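Side-chain contacts in transcriptional repressor (Vibrio fischeri, PDB 3KV1), which probably represses transcription as a DNA-binding regulator of the SorC family, with a putative sugar-binding domain that may sense a carbohydrate effector: residues Q14-V17 against E18-L22; N35-R38 against K39-A43; L249-S252 against V253-M257. All coordinates share one frame; numbering follows the deposited sequence. Where two conformers were deposited one is given.

Interaction 1: residues Q14-V17 against E18-L22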
loop_
_atom_site.group_PDB
_atom_site.type_symbol
_atom_site.label_atom_id
_atom_site.label_comp_id
_atom_site.label_asym_id
_atom_site.label_seq_id
_atom_site.Cartn_x
_atom_site.Cartn_y
_atom_site.Cartn_z
ATOM N N GLN A 14 -27.909 -16.933 -20.966
ATOM C CA GLN A 14 -27.915 -18.374 -21.149
ATOM C C GLN A 14 -27.037 -18.773 -22.333
ATOM O O GLN A 14 -26.258 -19.721 -22.233
ATOM C CB GLN A 14 -29.350 -18.877 -21.332
ATOM C CG GLN A 14 -30.285 -18.376 -20.241
ATOM C CD GLN A 14 -31.723 -18.833 -20.428
ATOM O OE1 GLN A 14 -31.997 -19.785 -21.164
ATOM N NE2 GLN A 14 -32.652 -18.152 -19.758
ATOM N N LYS A 15 -27.144 -18.036 -23.445
ATOM C CA LYS A 15 -26.329 -18.320 -24.618
ATOM C C LYS A 15 -24.851 -18.107 -24.342
ATOM O O LYS A 15 -24.008 -18.902 -24.789
ATOM C CB LYS A 15 -26.773 -17.479 -25.821
ATOM C CG LYS A 15 -28.125 -17.921 -26.418
ATOM C CD LYS A 15 -28.617 -16.924 -27.487
ATOM C CE LYS A 15 -29.992 -17.306 -28.045
ATOM N NZ LYS A 15 -30.472 -16.288 -29.031
ATOM N N LEU A 16 -24.530 -17.027 -23.622
ATOM C CA LEU A 16 -23.137 -16.753 -23.259
ATOM C C LEU A 16 -22.537 -17.839 -22.351
ATOM O O LEU A 16 -21.415 -18.293 -22.554
ATOM C CB LEU A 16 -23.026 -15.405 -22.544
ATOM C CG LEU A 16 -23.142 -14.169 -23.430
ATOM C CD1 LEU A 16 -23.029 -12.925 -22.569
ATOM C CD2 LEU A 16 -22.039 -14.199 -24.511
ATOM N N VAL A 17 -23.302 -18.233 -21.342
ATOM C CA VAL A 17 -22.885 -19.261 -20.415
ATOM C C VAL A 17 -22.590 -20.542 -21.173
ATOM O O VAL A 17 -21.546 -21.161 -20.977
ATOM C CB VAL A 17 -23.955 -19.496 -19.333
ATOM C CG1 VAL A 17 -23.753 -20.858 -18.629
ATOM C CG2 VAL A 17 -23.945 -18.338 -18.323
ATOM N N GLU A 18 -23.488 -20.908 -22.081
ATOM C CA GLU A 18 -23.321 -22.133 -22.839
ATOM C C GLU A 18 -22.135 -22.026 -23.779
ATOM O O GLU A 18 -21.319 -22.931 -23.867
ATOM C CB GLU A 18 -24.591 -22.434 -23.633
ATOM C CG GLU A 18 -24.960 -23.896 -23.630
ATOM C CD GLU A 18 -26.037 -24.227 -24.646
ATOM O OE1 GLU A 18 -26.476 -23.308 -25.381
ATOM O OE2 GLU A 18 -26.440 -25.411 -24.713
ATOM N N LYS A 19 -22.039 -20.903 -24.480
ATOM C CA LYS A 19 -21.023 -20.752 -25.505
ATOM C C LYS A 19 -19.603 -20.652 -24.940
ATOM O O LYS A 19 -18.664 -21.166 -25.549
ATOM C CB LYS A 19 -21.345 -19.525 -26.383
ATOM C CG LYS A 19 -20.609 -19.487 -27.707
ATOM C CD LYS A 19 -21.145 -20.592 -28.612
ATOM C CE LYS A 19 -20.633 -20.458 -30.032
ATOM N NZ LYS A 19 -20.785 -21.730 -30.799
ATOM N N PHE A 20 -19.449 -19.991 -23.788
ATOM C CA PHE A 20 -18.121 -19.669 -23.282
ATOM C C PHE A 20 -17.763 -20.413 -21.999
ATOM O O PHE A 20 -16.772 -20.091 -21.356
ATOM C CB PHE A 20 -17.965 -18.150 -23.119
ATOM C CG PHE A 20 -18.050 -17.398 -24.427
ATOM C CD1 PHE A 20 -17.048 -17.535 -25.384
ATOM C CD2 PHE A 20 -19.148 -16.586 -24.716
ATOM C CE1 PHE A 20 -17.125 -16.852 -26.604
ATOM C CE2 PHE A 20 -19.239 -15.903 -25.936
ATOM C CZ PHE A 20 -18.228 -16.036 -26.878
ATOM N N ASN A 21 -18.566 -21.412 -21.650
ATOM C CA ASN A 21 -18.302 -22.210 -20.466
ATOM C C ASN A 21 -18.170 -21.354 -19.198
ATOM O O ASN A 21 -17.236 -21.517 -18.425
ATOM C CB ASN A 21 -17.022 -22.996 -20.677
ATOM C CG ASN A 21 -17.202 -24.442 -20.410
ATOM O OD1 ASN A 21 -16.993 -24.908 -19.284
ATOM N ND2 ASN A 21 -17.623 -25.181 -21.440
ATOM N N LEU A 22 -19.100 -20.429 -18.996
ATOM C CA LEU A 22 -19.050 -19.576 -17.826
ATOM C C LEU A 22 -19.875 -20.191 -16.727
ATOM O O LEU A 22 -20.738 -21.048 -16.965
ATOM C CB LEU A 22 -19.657 -18.213 -18.142
ATOM C CG LEU A 22 -18.974 -17.506 -19.324
ATOM C CD1 LEU A 22 -19.830 -16.318 -19.829
ATOM C CD2 LEU A 22 -17.626 -17.022 -18.832
#
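Lys19 N donates to Lys15 O at 2.8 Å, and the adjacent i-to-i+4 bonds run from Phe20 N to Leu16 O (2.9 Å) and from Glu18 N to Gln14 O (3.0 Å). All three belong to the last turns of helix 10-20. A longer bond follows: Leu22 N reaches back five residues to Val17 O, 3.2 Å away, and lies in the carbonyl plane on a lone pair, with a C=O...N angle of 129°.

This longer step is made possible by Asn21, the first residue to leave helical geometry, whose phi is +55°. A six-to-one backbone bond closing over a positive-phi residue marks a Schellman motif, and its usual apolar pairing is also present, since Val17 CG2 and Leu22 CB approach to 4.3 Å. The chain is thereby turned out of the helix toward strand 24-28.

Around the cap, Leu16 carries most of the side-chain packing. Its CD2 meets the Phe20 ring at the edge, in the ring plane, 3.6 Å from CE2. Phe20 has CG anti to its carbonyl carbon (chi1 -64°), which swings the ring back beside Leu16, while Lys19 CG lies over one ring face. Leu22 CD1 lies 3.7 Å from Leu16 O. Outside this turn of chain, Leu16 packs on Ala256 and Leu260 of helix 253-264, and Phe20 and Leu22 both touch Leu241 of helix 234-242.

Interaction 2: residues N35-R38 against K39-A43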
loop_
_atom_site.group_PDB
_atom_site.type_symbol
_atom_site.label_atom_id
_atom_site.label_comp_id
_atom_site.label_asym_id
_atom_site.label_seq_id
_atom_site.Cartn_x
_atom_site.Cartn_y
_atom_site.Cartn_z
ATOM N N ASN A 35 -19.200 5.812 -19.302
ATOM C CA ASN A 35 -19.264 6.013 -17.849
ATOM C C ASN A 35 -20.517 5.340 -17.317
ATOM O O ASN A 35 -20.456 4.534 -16.386
ATOM C CB ASN A 35 -19.297 7.501 -17.481
ATOM C CG ASN A 35 -17.984 8.216 -17.758
ATOM O OD1 ASN A 35 -16.930 7.600 -17.849
ATOM N ND2 ASN A 35 -18.048 9.534 -17.880
ATOM N N GLU A 36 -21.652 5.669 -17.929
ATOM C CA GLU A 36 -22.951 5.121 -17.493
ATOM C C GLU A 36 -22.964 3.622 -17.707
ATOM O O GLU A 36 -23.501 2.854 -16.871
ATOM C CB GLU A 36 -24.139 5.795 -18.218
ATOM C CG GLU A 36 -24.329 7.260 -17.878
ATOM C CD GLU A 36 -24.488 7.501 -16.377
ATOM O OE1 GLU A 36 -25.006 6.608 -15.667
ATOM O OE2 GLU A 36 -24.090 8.587 -15.899
ATOM N N GLN A 37 -22.378 3.164 -18.812
ATOM C CA GLN A 37 -22.310 1.717 -18.969
ATOM C C GLN A 37 -21.522 1.019 -17.858
ATOM O O GLN A 37 -21.964 -0.018 -17.353
ATOM C CB GLN A 37 -21.715 1.306 -20.323
ATOM C CG GLN A 37 -21.994 -0.168 -20.649
ATOM C CD GLN A 37 -23.459 -0.379 -21.025
ATOM O OE1 GLN A 37 -23.914 0.166 -22.022
ATOM N NE2 GLN A 37 -24.194 -1.162 -20.231
ATOM N N ARG A 38 -20.359 1.569 -17.496
ATOM C CA ARG A 38 -19.537 0.982 -16.417
ATOM C C ARG A 38 -20.279 0.938 -15.094
ATOM O O ARG A 38 -20.113 -0.004 -14.304
ATOM C CB ARG A 38 -18.243 1.768 -16.219
ATOM C CG ARG A 38 -17.149 1.459 -17.240
ATOM C CD ARG A 38 -15.812 2.017 -16.739
ATOM N NE ARG A 38 -15.821 3.473 -16.674
ATOM C CZ ARG A 38 -15.324 4.262 -17.617
ATOM N NH1 ARG A 38 -14.772 3.729 -18.696
ATOM N NH2 ARG A 38 -15.381 5.583 -17.482
ATOM N N LYS A 39 -21.079 1.967 -14.836
ATOM C CA LYS A 39 -21.850 2.015 -13.605
ATOM C C LYS A 39 -22.866 0.900 -13.569
ATOM O O LYS A 39 -23.097 0.306 -12.515
ATOM C CB LYS A 39 -22.594 3.324 -13.490
ATOM C CG LYS A 39 -21.682 4.467 -13.091
ATOM C CD LYS A 39 -22.491 5.772 -13.067
ATOM C CE LYS A 39 -21.742 6.888 -12.347
ATOM N NZ LYS A 39 -22.616 8.101 -12.261
ATOM N N GLN A 40 -23.514 0.641 -14.709
ATOM C CA GLN A 40 -24.589 -0.347 -14.695
ATOM C C GLN A 40 -24.024 -1.769 -14.624
ATOM O O GLN A 40 -24.627 -2.640 -14.000
ATOM C CB GLN A 40 -25.526 -0.176 -15.900
ATOM C CG GLN A 40 -26.331 1.077 -15.831
ATOM C CD GLN A 40 -27.221 1.079 -14.620
ATOM O OE1 GLN A 40 -27.905 0.093 -14.355
ATOM N NE2 GLN A 40 -27.192 2.168 -13.856
ATOM N N VAL A 41 -22.901 -1.995 -15.299
ATOM C CA VAL A 41 -22.184 -3.274 -15.202
ATOM C C VAL A 41 -21.711 -3.462 -13.752
ATOM O O VAL A 41 -21.833 -4.535 -13.164
ATOM C CB VAL A 41 -20.967 -3.275 -16.155
ATOM C CG1 VAL A 41 -20.040 -4.444 -15.865
ATOM C CG2 VAL A 41 -21.464 -3.335 -17.607
ATOM N N ALA A 42 -21.185 -2.395 -13.179
ATOM C CA ALA A 42 -20.691 -2.472 -11.804
ATOM C C ALA A 42 -21.827 -2.770 -10.819
ATOM O O ALA A 42 -21.602 -3.436 -9.787
ATOM C CB ALA A 42 -19.946 -1.206 -11.419
ATOM N N ALA A 43 -23.058 -2.353 -11.144
ATOM C CA ALA A 43 -24.184 -2.634 -10.247
ATOM C C ALA A 43 -24.455 -4.130 -10.152
ATOM O O ALA A 43 -24.762 -4.669 -9.080
ATOM C CB ALA A 43 -25.467 -1.895 -10.711
#
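Near the start of helix 34-52, Glu36 and Lys39 form an i-to-i+3 ion pair on its outer face. The two side chains lie alongside and point the same way. Glu36 is bent at chi2 (-56°), which brings its carboxylate alongside the extended lysine: OE1 is 3.7 Å from Lys39 CD, and the salt bridge from OE2 to NZ is long, at 4.0 Å, so the carboxylate lies nearer the lysine's methylenes than its ammonium.

The backbone is more regular. Lys39 N donates to Asn35 O at 3.1 Å and Ala42 N to Arg38 O at 2.9 Å. Gln37 O has two donors, Val41 N at 3.0 Å and Gln40 N in a weak bond.

On the inward face, Val41 CG2 rests 3.4 Å from that same Gln37 O. The Gln37 amide is fixed at both ends by backbone atoms outside the helix, OE1 accepting from Gln31 N and NE2 donating to Leu29 O. Gln37 touches Ser252 and Val41 touches Ala250, both on strand 248-252; Val41 also touches Ser28 of the parallel strand 24-28. An ion pair on the outward side and an inward face laid on parallel strands are the pattern of an amphipathic helix flanking the sheet of a Rossmann-like α/β domain.

Interaction 3: residues L249-S252 against V253-M257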
loop_
_atom_site.group_PDB
_atom_site.type_symbol
_atom_site.label_atom_id
_atom_site.label_comp_id
_atom_site.label_asym_id
_atom_site.label_seq_id
_atom_site.Cartn_x
_atom_site.Cartn_y
_atom_site.Cartn_z
ATOM N N LEU A 249 -18.816 -13.280 -16.518
ATOM C CA LEU A 249 -18.580 -12.176 -17.447
ATOM C C LEU A 249 -19.654 -11.139 -17.199
ATOM O O LEU A 249 -20.834 -11.463 -17.233
ATOM C CB LEU A 249 -18.684 -12.665 -18.890
ATOM C CG LEU A 249 -18.572 -11.575 -19.956
ATOM C CD1 LEU A 249 -17.133 -11.037 -19.941
ATOM C CD2 LEU A 249 -18.952 -12.135 -21.344
ATOM N N ALA A 250 -19.260 -9.901 -16.931
ATOM C CA ALA A 250 -20.238 -8.845 -16.740
ATOM C C ALA A 250 -20.016 -7.810 -17.877
ATOM O O ALA A 250 -18.934 -7.287 -18.031
ATOM C CB ALA A 250 -20.055 -8.193 -15.313
ATOM N N THR A 251 -21.059 -7.485 -18.616
ATOM C CA THR A 251 -20.871 -6.655 -19.797
ATOM C C THR A 251 -22.239 -6.161 -20.273
ATOM O O THR A 251 -23.245 -6.353 -19.593
ATOM C CB THR A 251 -20.080 -7.421 -20.933
ATOM O OG1 THR A 251 -19.664 -6.510 -21.964
ATOM C CG2 THR A 251 -20.942 -8.542 -21.581
ATOM N N SER A 252 -22.271 -5.489 -21.418
ATOM C CA SER A 252 -23.499 -4.853 -21.917
ATOM C C SER A 252 -24.230 -5.767 -22.929
ATOM O O SER A 252 -23.633 -6.713 -23.435
ATOM C CB SER A 252 -23.154 -3.564 -22.667
ATOM O OG SER A 252 -22.480 -3.864 -23.889
ATOM N N VAL A 253 -25.490 -5.454 -23.248
ATOM C CA VAL A 253 -26.214 -6.196 -24.272
ATOM C C VAL A 253 -25.442 -6.186 -25.603
ATOM O O VAL A 253 -25.250 -7.229 -26.242
ATOM C CB VAL A 253 -27.648 -5.625 -24.496
ATOM C CG1 VAL A 253 -28.278 -6.188 -25.781
ATOM C CG2 VAL A 253 -28.547 -5.944 -23.280
ATOM N N SER A 254 -25.010 -5.011 -26.044
ATOM C CA SER A 254 -24.276 -4.952 -27.330
ATOM C C SER A 254 -22.993 -5.786 -27.334
ATOM O O SER A 254 -22.675 -6.428 -28.366
ATOM C CB SER A 254 -23.957 -3.512 -27.735
ATOM O OG SER A 254 -25.106 -2.924 -28.270
ATOM N N CYS A 255 -22.229 -5.761 -26.234
ATOM C CA CYS A 255 -21.038 -6.629 -26.166
ATOM C C CYS A 255 -21.439 -8.093 -26.275
ATOM O O CYS A 255 -20.782 -8.875 -26.978
ATOM C CB CYS A 255 -20.221 -6.450 -24.886
ATOM S SG CYS A 255 -19.335 -4.884 -24.802
ATOM N N ALA A 256 -22.503 -8.472 -25.571
ATOM C CA ALA A 256 -22.956 -9.862 -25.595
ATOM C C ALA A 256 -23.323 -10.285 -27.016
ATOM O O ALA A 256 -22.950 -11.374 -27.466
ATOM C CB ALA A 256 -24.150 -10.063 -24.668
HETATM N N MSE A 257 -24.074 -9.429 -27.715
HETATM C CA MSE A 257 -24.469 -9.685 -29.117
HETATM C C MSE A 257 -23.234 -9.830 -29.984
HETATM O O MSE A 257 -23.152 -10.733 -30.821
HETATM C CB MSE A 257 -25.335 -8.541 -29.624
HETATM C CG MSE A 257 -26.650 -8.490 -28.937
HETATM SE SE MSE A 257 -27.663 -6.976 -29.618
HETATM C CE MSE A 257 -29.436 -7.588 -29.073
#
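Ser252 and Cys255 meet at the junction where strand 248-252 passes into helix 253-264. Ser252 holds the N-cap position. Its OG sits between the backbone N and the carbonyl carbon (chi1 69°), a placement that carries the oxygen over the first helical turn, where it accepts from Cys255 N at 3.0 Å. The N-H...O angle of 167° shows a nearly straight bond, and the buried hydroxyl thus satisfies an amide of the first helical turn. The backbone of the same serine serves the next amide, with Ala256 N donating to Ser252 O at 3.0 Å. One residue therefore grips two successive N-H groups, one through its side chain and one through its carbonyl.

Cys255 has SG anti to its carbonyl carbon, beside its own N, and this turns the sulfur back toward the strand. SG lies 3.4 Å from Ser252 OG, close to the capping oxygen. Thr251 was modelled in two conformers; in the one described here, its OG1 is hydrogen-bonded to Ala228 O, just after the neighbouring strand 223-227, and its methyl, CG2, packs 4.0 Å from Cys255 CB. Ala256 CB adds a light touch on Ser252 O, at 3.6 Å. Ser254 OG is hydrogen-bonded to Asp30 OD2, linking the first helical turn to the loop after strand 24-28.

The short strand and helix axes pass 5.4 Å apart at 108°, so the chain bends sharply at Ser252. Val253 and Ala256 then settle on Ile27 of strand 24-28. A serine N-cap at the carboxyl end of a parallel strand, leading straight into a helix, is a strand-to-helix junction of the Rossmann-like α/β kind.

How the interactions relate
Strand 248-252 is the common ground: interaction 3 starts on it, helix 34-52 of interaction 2 lies against it, and interaction 1 reaches it where Leu22 CD1 meets Leu249 CB at 3.9 Å. Interactions 1 and 2 do not touch, their nearest atoms being about 11 Å apart. Interaction 3 is the buried member, with a serine hydroxyl capping a helix start. The other two are partly buried: interaction 1 ends a helix with backbone bonds and an apolar cap, whereas interaction 2 lies within a continuing helix and adds an ion pair on its outer face.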